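Local coordinates for coenzyme Q-binding protein COQ10 START domain-containing protein (Deinococcus radiodurans R1, PDB 3GGN) that is of unknown function but, through this START-like domain of a longer protein, probably binds a hydrophobic ligand such as a lipid or quinone, at residues 22-27 / 73-78; 104-109 / 135-140. One frame throughout, in Å; residues are numbered along the deposited sequence.

Interaction 1. Residues 22-27 / 73-78; sequences VWRDLP and KRIAWR
A single methyl group of Ile75 makes every close approach to Trp23 and Arg24, and its nearest neighbours are backbone atoms. CD1 of Ile75 lies 3.7 Å from the amide N of Arg24 and equally near that residue's CA, so the isoleucine tip presses on the main chain of the helix. The same carbon is 4.0 Å from CB of Trp23. It also meets CB and CD of Arg24, whose aliphatic chain runs obliquely across the end of the isoleucine. An extended branch brings the methyl there: with chi2 at 179°, CG1 and CD1 of Ile75 stand straight out from the strand.

The contact sets helix 16-24 on the inner face of strand 74-79, in the antiparallel sheet that curves round helices in the Bet v 1-like (helix-grip) fold. Beyond Arg24 the chain turns away through an inverse gamma turn centred on Asp25 and enters a 3-10 segment.

Arg24 contributes only carbon and backbone to this meeting. The backbone already sets its CB beside the methyl; with CG opposite the backbone N (chi1 -173°), a bend at chi2 brings CD back to the methyl as well, while NE goes on to a salt bridge with Asp69 of strand 59-70. Trp23 offers CB to Ile75, and its buried indole packs edge-to-face with Phe93 of strand 86-95. Two residues along the strand, Trp77 also directs its CB toward the helix, with its ring stacked on Trp49.

Interaction 2. Residues 104-109 / 135-140; sequences VVVRLT and DDLMRF
Leu137 reaches down from the long C-terminal helix 130-146 toward Val106 and Val104, two inward-facing residues of strand 102-111. It gives up the largest area of any residue here; Val104 comes second and Val106 third. The leucine closes on one methyl of Val106: its CD2 lies 4.0 Å from CG2 of the valine, with CD1 slightly further from that methyl at 4.3 Å, the two side chains approaching at a slant. In Leu137 the CG lies beside the backbone N (chi1 -77°) and the rest of the chain is extended, which carries the branch out from the helix. With CG1 of Val106 opposite its own N (chi1 180°), CG2 is the branch left turned to the leucine.

Val104 has its CA nearest that of Leu137, yet its side chain approaches less closely. Its CG1 is 4.6 Å from CD2 of Leu137, and its CG2 comes to the edge of the Phe140 ring, near the ring plane, 4.4 Å from CE2. Phe140 follows Leu137 by three residues and so shares the helix face turned to the sheet. Packing of a C-terminal helix over a curved antiparallel sheet is the defining feature of the helix-grip fold.

On another side of the helix, OD1 of Asp136 forms a salt bridge with NH2 of Arg139 (2.7 Å), and OD2 takes a hydrogen bond from the backbone N of Thr34. Arg139 lies close to Arg139 of the second subunit, a like-charge approach that the aspartate may ease.

Trp23 packs against both Val106 and Leu137. What the two segments share directly is burial of methyls and a ring edge, a wholly apolar contact without directional bonds, while the ionic groups belong to other surfaces of the helix.

In the fold
Interactions 1 and 2 lie on the same antiparallel sheet, their centres 12 Å apart, and they meet chiefly through Trp23. The indole NE1 of Trp23 is 3.2 Å from CE2 of Phe140, with the rings edge-to-face, and its CH2 is 3.7 Å from CG2 of Val106. The indole thus fills space between helix 130-146 and the sheet, linking the short N-terminal helix to both. A second junction forms where Trp77 CZ2 lies 3.5 Å from Leu108 CD2. In relatives with this fold the ligand commonly lodges between sheet and long helix; whether this aromatic-rich interior borders such a pocket here is not established.

Interaction 1. Residues 22-27 / 73-78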
ATOM      1  N   VAL B  22      -1.085   3.278  13.916  1.00 18.49           N
ATOM      2  CA  VAL B  22      -0.386   2.856  12.707  1.00 19.05           C
ATOM      3  C   VAL B  22       0.862   3.712  12.529  1.00 20.58           C
ATOM      4  O   VAL B  22       1.971   3.187  12.409  1.00 21.59           O
ATOM      5  CB  VAL B  22      -1.284   2.995  11.447  1.00 19.31           C
ATOM      6  CG1 VAL B  22      -0.506   2.592  10.198  1.00 18.09           C
ATOM      7  CG2 VAL B  22      -2.531   2.122  11.595  1.00 22.10           C
ATOM      8  N   TRP B  23       0.682   5.032  12.535  1.00 18.52           N
ATOM      9  CA  TRP B  23       1.801   5.957  12.365  1.00 17.96           C
ATOM     10  C   TRP B  23       2.904   5.819  13.413  1.00 17.29           C
ATOM     11  O   TRP B  23       4.078   5.998  13.098  1.00 16.51           O
ATOM     12  CB  TRP B  23       1.303   7.403  12.353  1.00 15.18           C
ATOM     13  CG  TRP B  23       0.584   7.752  11.098  1.00 15.41           C
ATOM     14  CD1 TRP B  23      -0.687   7.405  10.758  1.00 16.65           C
ATOM     15  CD2 TRP B  23       1.127   8.450   9.973  1.00 16.25           C
ATOM     16  NE1 TRP B  23      -0.972   7.835   9.484  1.00 15.88           N
ATOM     17  CE2 TRP B  23       0.125   8.481   8.979  1.00 15.09           C
ATOM     18  CE3 TRP B  23       2.368   9.047   9.706  1.00 16.45           C
ATOM     19  CZ2 TRP B  23       0.320   9.088   7.731  1.00 15.57           C
ATOM     20  CZ3 TRP B  23       2.566   9.650   8.466  1.00 18.54           C
ATOM     21  CH2 TRP B  23       1.544   9.665   7.494  1.00 18.78           C
ATOM     22  N   ARG B  24       2.530   5.503  14.649  1.00 18.39           N
ATOM     23  CA  ARG B  24       3.506   5.364  15.730  1.00 19.32           C
ATOM     24  C   ARG B  24       4.453   4.180  15.528  1.00 18.79           C
ATOM     25  O   ARG B  24       5.536   4.139  16.122  1.00 20.68           O
ATOM     26  CB  ARG B  24       2.791   5.241  17.089  1.00 19.97           C
ATOM     27  CG  ARG B  24       3.738   5.255  18.295  1.00 18.62           C
ATOM     28  CD  ARG B  24       4.495   6.583  18.385  1.00 23.72           C
ATOM     29  NE  ARG B  24       5.470   6.645  19.483  1.00 20.87           N
ATOM     30  CZ  ARG B  24       6.644   6.019  19.501  1.00 22.10           C
ATOM     31  NH1 ARG B  24       7.022   5.257  18.480  1.00 21.70           N
ATOM     32  NH2 ARG B  24       7.467   6.180  20.534  1.00 18.23           N
ATOM     33  N   ASP B  25       4.040   3.214  14.711  1.00 18.17           N
ATOM     34  CA  ASP B  25       4.858   2.040  14.408  1.00 19.75           C
ATOM     35  C   ASP B  25       5.871   2.515  13.367  1.00 21.40           C
ATOM     36  O   ASP B  25       5.670   2.366  12.163  1.00 21.59           O
ATOM     37  CB  ASP B  25       3.960   0.918  13.857  1.00 23.94           C
ATOM     38  CG  ASP B  25       4.744  -0.191  13.173  1.00 24.59           C
ATOM     39  OD1 ASP B  25       5.896  -0.454  13.578  1.00 27.04           O
ATOM     40  OD2 ASP B  25       4.202  -0.811  12.235  1.00 27.14           O
ATOM     41  N   LEU B  26       6.967   3.093  13.849  1.00 19.94           N
ATOM     42  CA  LEU B  26       7.977   3.662  12.968  1.00 20.62           C
ATOM     43  C   LEU B  26       8.477   2.775  11.830  1.00 20.58           C
ATOM     44  O   LEU B  26       8.511   3.208  10.682  1.00 20.45           O
ATOM     45  CB  LEU B  26       9.161   4.187  13.798  1.00 21.04           C
ATOM     46  CG  LEU B  26       8.799   5.172  14.922  1.00 20.42           C
ATOM     47  CD1 LEU B  26      10.064   5.729  15.557  1.00 20.47           C
ATOM     48  CD2 LEU B  26       7.956   6.314  14.364  1.00 19.93           C
ATOM     49  N   PRO B  27       8.859   1.519  12.122  1.00 20.87           N
ATOM     50  CA  PRO B  27       9.347   0.658  11.040  1.00 20.21           C
ATOM     51  C   PRO B  27       8.340   0.465   9.902  1.00 19.73           C
ATOM     52  O   PRO B  27       8.722   0.130   8.780  1.00 19.86           O
ATOM     53  CB  PRO B  27       9.680  -0.648  11.762  1.00 20.85           C
ATOM     54  CG  PRO B  27      10.061  -0.176  13.146  1.00 20.70           C
ATOM     55  CD  PRO B  27       8.978   0.840  13.426  1.00 19.27           C
ATOM     56  N   LYS B  73      -2.832  11.891  19.380  1.00 19.98           N
ATOM     57  CA  LYS B  73      -2.919  13.315  19.041  1.00 20.36           C
ATOM     58  C   LYS B  73      -1.872  13.822  18.063  1.00 20.31           C
ATOM     59  O   LYS B  73      -2.195  14.497  17.082  1.00 20.93           O
ATOM     60  CB  LYS B  73      -2.819  14.179  20.301  1.00 23.24           C
ATOM     61  CG  LYS B  73      -4.071  14.277  21.153  1.00 25.96           C
ATOM     62  CD  LYS B  73      -3.833  15.289  22.279  1.00 31.53           C
ATOM     63  CE  LYS B  73      -5.099  15.610  23.062  1.00 33.16           C
ATOM     64  NZ  LYS B  73      -5.583  14.461  23.873  1.00 36.86           N
ATOM     65  N   ARG B  74      -0.612  13.522  18.342  1.00 18.47           N
ATOM     66  CA  ARG B  74       0.454  14.006  17.483  1.00 18.74           C
ATOM     67  C   ARG B  74       1.770  13.275  17.636  1.00 15.01           C
ATOM     68  O   ARG B  74       2.095  12.756  18.700  1.00 15.20           O
ATOM     69  CB  ARG B  74       0.697  15.484  17.758  1.00 21.41           C
ATOM     70  CG  ARG B  74       1.121  15.755  19.179  1.00 27.06           C
ATOM     71  CD  ARG B  74       2.191  16.828  19.239  1.00 32.85           C
ATOM     72  NE  ARG B  74       1.729  18.099  18.696  1.00 39.14           N
ATOM     73  CZ  ARG B  74       2.510  19.160  18.545  1.00 42.26           C
ATOM     74  NH1 ARG B  74       3.791  19.100  18.900  1.00 41.96           N
ATOM     75  NH2 ARG B  74       2.018  20.276  18.028  1.00 42.53           N
ATOM     76  N   ILE B  75       2.530  13.266  16.547  1.00 12.91           N
ATOM     77  CA  ILE B  75       3.845  12.653  16.511  1.00  9.87           C
ATOM     78  C   ILE B  75       4.702  13.614  15.694  1.00 11.98           C
ATOM     79  O   ILE B  75       4.305  14.017  14.606  1.00 10.04           O
ATOM     80  CB  ILE B  75       3.824  11.293  15.796  1.00 12.81           C
ATOM     81  CG1 ILE B  75       2.759  10.378  16.422  1.00 11.63           C
ATOM     82  CG2 ILE B  75       5.209  10.657  15.884  1.00 12.93           C
ATOM     83  CD1 ILE B  75       2.642   9.013  15.754  1.00 11.45           C
ATOM     84  N   ALA B  76       5.851  14.004  16.232  1.00 10.08           N
ATOM     85  CA  ALA B  76       6.756  14.921  15.537  1.00 14.22           C
ATOM     86  C   ALA B  76       8.177  14.396  15.641  1.00 15.07           C
ATOM     87  O   ALA B  76       8.559  13.808  16.660  1.00 15.59           O
ATOM     88  CB  ALA B  76       6.664  16.325  16.145  1.00 10.82           C
ATOM     89  N   TRP B  77       8.957  14.613  14.586  1.00 15.05           N
ATOM     90  CA  TRP B  77      10.337  14.157  14.546  1.00 16.25           C
ATOM     91  C   TRP B  77      11.244  15.124  13.794  1.00 17.38           C
ATOM     92  O   TRP B  77      10.776  15.959  13.017  1.00 18.63           O
ATOM     93  CB  TRP B  77      10.399  12.781  13.886  1.00 13.50           C
ATOM     94  CG  TRP B  77       9.998  12.783  12.454  1.00 14.10           C
ATOM     95  CD1 TRP B  77      10.814  12.962  11.367  1.00 13.33           C
ATOM     96  CD2 TRP B  77       8.679  12.578  11.936  1.00 15.32           C
ATOM     97  NE1 TRP B  77      10.082  12.873  10.208  1.00 14.49           N
ATOM     98  CE2 TRP B  77       8.768  12.637  10.528  1.00 15.79           C
ATOM     99  CE3 TRP B  77       7.425  12.349  12.528  1.00 16.93           C
ATOM    100  CZ2 TRP B  77       7.651  12.474   9.697  1.00 19.33           C
ATOM    101  CZ3 TRP B  77       6.310  12.185  11.699  1.00 17.02           C
ATOM    102  CH2 TRP B  77       6.436  12.249  10.299  1.00 17.71           C
ATOM    103  N   ARG B  78      12.545  15.009  14.030  1.00 16.54           N
ATOM    104  CA  ARG B  78      13.506  15.866  13.355  1.00 18.72           C
ATOM    105  C   ARG B  78      14.881  15.220  13.304  1.00 17.89           C
ATOM    106  O   ARG B  78      15.288  14.501  14.221  1.00 16.17           O
ATOM    107  CB  ARG B  78      13.606  17.223  14.055  1.00 21.05           C
ATOM    108  CG  ARG B  78      14.255  17.167  15.422  1.00 26.26           C
ATOM    109  CD  ARG B  78      14.116  18.497  16.138  1.00 31.76           C
ATOM    110  NE  ARG B  78      14.643  18.443  17.495  1.00 32.45           N
ATOM    111  CZ  ARG B  78      14.357  19.337  18.433  1.00 35.16           C
ATOM    112  NH1 ARG B  78      13.547  20.350  18.154  1.00 33.89           N
ATOM    113  NH2 ARG B  78      14.872  19.216  19.652  1.00 35.14           N
TER

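Interaction 2. Residues 104-109 / 135-140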
ATOM      1  N   VAL B 104      -6.293  13.561   9.554  1.00 20.02           N
ATOM      2  CA  VAL B 104      -4.863  13.338   9.705  1.00 17.21           C
ATOM      3  C   VAL B 104      -4.148  14.417   8.908  1.00 19.28           C
ATOM      4  O   VAL B 104      -4.356  14.537   7.703  1.00 18.66           O
ATOM      5  CB  VAL B 104      -4.449  11.953   9.155  1.00 16.17           C
ATOM      6  CG1 VAL B 104      -2.938  11.791   9.224  1.00 15.00           C
ATOM      7  CG2 VAL B 104      -5.134  10.851   9.954  1.00 14.94           C
ATOM      8  N   VAL B 105      -3.317  15.208   9.579  1.00 17.61           N
ATOM      9  CA  VAL B 105      -2.584  16.277   8.910  1.00 17.51           C
ATOM     10  C   VAL B 105      -1.097  15.935   8.923  1.00 18.15           C
ATOM     11  O   VAL B 105      -0.522  15.664   9.980  1.00 14.29           O
ATOM     12  CB  VAL B 105      -2.829  17.641   9.619  1.00 15.51           C
ATOM     13  CG1 VAL B 105      -2.129  18.763   8.872  1.00 16.45           C
ATOM     14  CG2 VAL B 105      -4.323  17.916   9.701  1.00 16.41           C
ATOM     15  N   VAL B 106      -0.480  15.917   7.745  1.00 17.68           N
ATOM     16  CA  VAL B 106       0.934  15.578   7.638  1.00 18.03           C
ATOM     17  C   VAL B 106       1.733  16.734   7.058  1.00 18.53           C
ATOM     18  O   VAL B 106       1.348  17.309   6.039  1.00 16.28           O
ATOM     19  CB  VAL B 106       1.146  14.329   6.738  1.00 20.06           C
ATOM     20  CG1 VAL B 106       2.630  13.992   6.631  1.00 19.62           C
ATOM     21  CG2 VAL B 106       0.382  13.149   7.298  1.00 19.55           C
ATOM     22  N   ARG B 107       2.837  17.077   7.721  1.00 18.52           N
ATOM     23  CA  ARG B 107       3.719  18.146   7.273  1.00 18.40           C
ATOM     24  C   ARG B 107       5.163  17.642   7.302  1.00 19.42           C
ATOM     25  O   ARG B 107       5.679  17.277   8.365  1.00 17.20           O
ATOM     26  CB  ARG B 107       3.588  19.384   8.167  1.00 22.81           C
ATOM     27  CG  ARG B 107       4.438  20.555   7.680  1.00 27.39           C
ATOM     28  CD  ARG B 107       4.258  21.804   8.527  1.00 33.76           C
ATOM     29  NE  ARG B 107       4.996  22.935   7.965  1.00 39.21           N
ATOM     30  CZ  ARG B 107       5.014  24.155   8.494  1.00 41.11           C
ATOM     31  NH1 ARG B 107       4.333  24.412   9.602  1.00 43.03           N
ATOM     32  NH2 ARG B 107       5.715  25.120   7.916  1.00 42.29           N
ATOM     33  N   LEU B 108       5.803  17.619   6.134  1.00 17.22           N
ATOM     34  CA  LEU B 108       7.180  17.150   6.010  1.00 19.00           C
ATOM     35  C   LEU B 108       8.065  18.211   5.376  1.00 22.25           C
ATOM     36  O   LEU B 108       7.644  18.919   4.452  1.00 19.19           O
ATOM     37  CB  LEU B 108       7.234  15.898   5.137  1.00 19.11           C
ATOM     38  CG  LEU B 108       6.211  14.803   5.445  1.00 19.16           C
ATOM     39  CD1 LEU B 108       6.263  13.755   4.337  1.00 21.41           C
ATOM     40  CD2 LEU B 108       6.499  14.187   6.813  1.00 17.43           C
ATOM     41  N   THR B 109       9.290  18.319   5.879  1.00 23.65           N
ATOM     42  CA  THR B 109      10.258  19.276   5.350  1.00 27.59           C
ATOM     43  C   THR B 109      11.573  18.529   5.138  1.00 28.88           C
ATOM     44  O   THR B 109      12.000  17.760   5.993  1.00 26.81           O
ATOM     45  CB  THR B 109      10.505  20.448   6.331  1.00 28.54           C
ATOM     46  OG1 THR B 109      11.217  19.969   7.480  1.00 30.21           O
ATOM     47  CG2 THR B 109       9.186  21.055   6.781  1.00 26.80           C
ATOM     48  N   ASP B 135      -1.185  10.705  -2.675  1.00 19.64           N
ATOM     49  CA  ASP B 135      -1.495   9.319  -3.006  1.00 18.33           C
ATOM     50  C   ASP B 135      -1.354   8.411  -1.780  1.00 18.30           C
ATOM     51  O   ASP B 135      -2.226   7.581  -1.517  1.00 14.90           O
ATOM     52  CB  ASP B 135      -0.581   8.803  -4.129  1.00 18.69           C
ATOM     53  CG  ASP B 135      -0.792   9.537  -5.450  1.00 23.22           C
ATOM     54  OD1 ASP B 135      -1.900  10.071  -5.670  1.00 21.37           O
ATOM     55  OD2 ASP B 135       0.152   9.565  -6.277  1.00 24.71           O
ATOM     56  N   ASP B 136      -0.254   8.558  -1.045  1.00 17.90           N
ATOM     57  CA  ASP B 136      -0.021   7.746   0.149  1.00 17.55           C
ATOM     58  C   ASP B 136      -1.156   7.913   1.168  1.00 19.45           C
ATOM     59  O   ASP B 136      -1.636   6.931   1.766  1.00 17.37           O
ATOM     60  CB  ASP B 136       1.306   8.130   0.817  1.00 19.57           C
ATOM     61  CG  ASP B 136       2.527   7.747  -0.010  1.00 21.88           C
ATOM     62  OD1 ASP B 136       2.415   6.902  -0.927  1.00 21.39           O
ATOM     63  OD2 ASP B 136       3.618   8.283   0.281  1.00 24.54           O
ATOM     64  N   LEU B 137      -1.585   9.157   1.369  1.00 17.40           N
ATOM     65  CA  LEU B 137      -2.653   9.448   2.311  1.00 15.48           C
ATOM     66  C   LEU B 137      -3.995   8.884   1.858  1.00 15.23           C
ATOM     67  O   LEU B 137      -4.756   8.369   2.669  1.00 11.78           O
ATOM     68  CB  LEU B 137      -2.760  10.959   2.539  1.00 16.75           C
ATOM     69  CG  LEU B 137      -1.661  11.507   3.464  1.00 18.37           C
ATOM     70  CD1 LEU B 137      -1.716  13.022   3.508  1.00 20.41           C
ATOM     71  CD2 LEU B 137      -1.839  10.922   4.871  1.00 17.47           C
ATOM     72  N   MET B 138      -4.279   8.974   0.565  1.00 17.56           N
ATOM     73  CA  MET B 138      -5.539   8.450   0.044  1.00 20.05           C
ATOM     74  C   MET B 138      -5.580   6.925   0.187  1.00 18.73           C
ATOM     75  O   MET B 138      -6.615   6.351   0.539  1.00 18.27           O
ATOM     76  CB  MET B 138      -5.728   8.867  -1.418  1.00 22.93           C
ATOM     77  CG  MET B 138      -6.013  10.351  -1.591  1.00 30.85           C
ATOM     78  SD  MET B 138      -6.143  10.866  -3.322  1.00 43.65           S
ATOM     79  CE  MET B 138      -7.920  10.831  -3.551  1.00 38.59           C
ATOM     80  N   ARG B 139      -4.458   6.262  -0.072  1.00 18.52           N
ATOM     81  CA  ARG B 139      -4.432   4.816   0.074  1.00 18.58           C
ATOM     82  C   ARG B 139      -4.633   4.450   1.544  1.00 16.78           C
ATOM     83  O   ARG B 139      -5.358   3.506   1.864  1.00 18.65           O
ATOM     84  CB  ARG B 139      -3.118   4.239  -0.470  1.00 20.44           C
ATOM     85  CG  ARG B 139      -3.052   4.313  -1.999  1.00 24.66           C
ATOM     86  CD  ARG B 139      -1.917   3.500  -2.621  1.00 29.55           C
ATOM     87  NE  ARG B 139      -0.608   4.106  -2.403  1.00 33.19           N
ATOM     88  CZ  ARG B 139       0.175   3.828  -1.368  1.00 35.20           C
ATOM     89  NH1 ARG B 139      -0.220   2.943  -0.462  1.00 36.57           N
ATOM     90  NH2 ARG B 139       1.341   4.446  -1.231  1.00 35.01           N
ATOM     91  N   PHE B 140      -3.998   5.208   2.431  1.00 15.33           N
ATOM     92  CA  PHE B 140      -4.119   4.988   3.869  1.00 15.31           C
ATOM     93  C   PHE B 140      -5.585   5.127   4.284  1.00 14.21           C
ATOM     94  O   PHE B 140      -6.081   4.373   5.125  1.00 17.55           O
ATOM     95  CB  PHE B 140      -3.253   6.008   4.623  1.00 14.45           C
ATOM     96  CG  PHE B 140      -3.396   5.948   6.121  1.00 16.63           C
ATOM     97  CD1 PHE B 140      -3.129   4.771   6.816  1.00 16.72           C
ATOM     98  CD2 PHE B 140      -3.766   7.086   6.843  1.00 16.42           C
ATOM     99  CE1 PHE B 140      -3.226   4.729   8.216  1.00 18.08           C
ATOM    100  CE2 PHE B 140      -3.862   7.053   8.231  1.00 19.72           C
ATOM    101  CZ  PHE B 140      -3.590   5.865   8.921  1.00 17.77           C
TER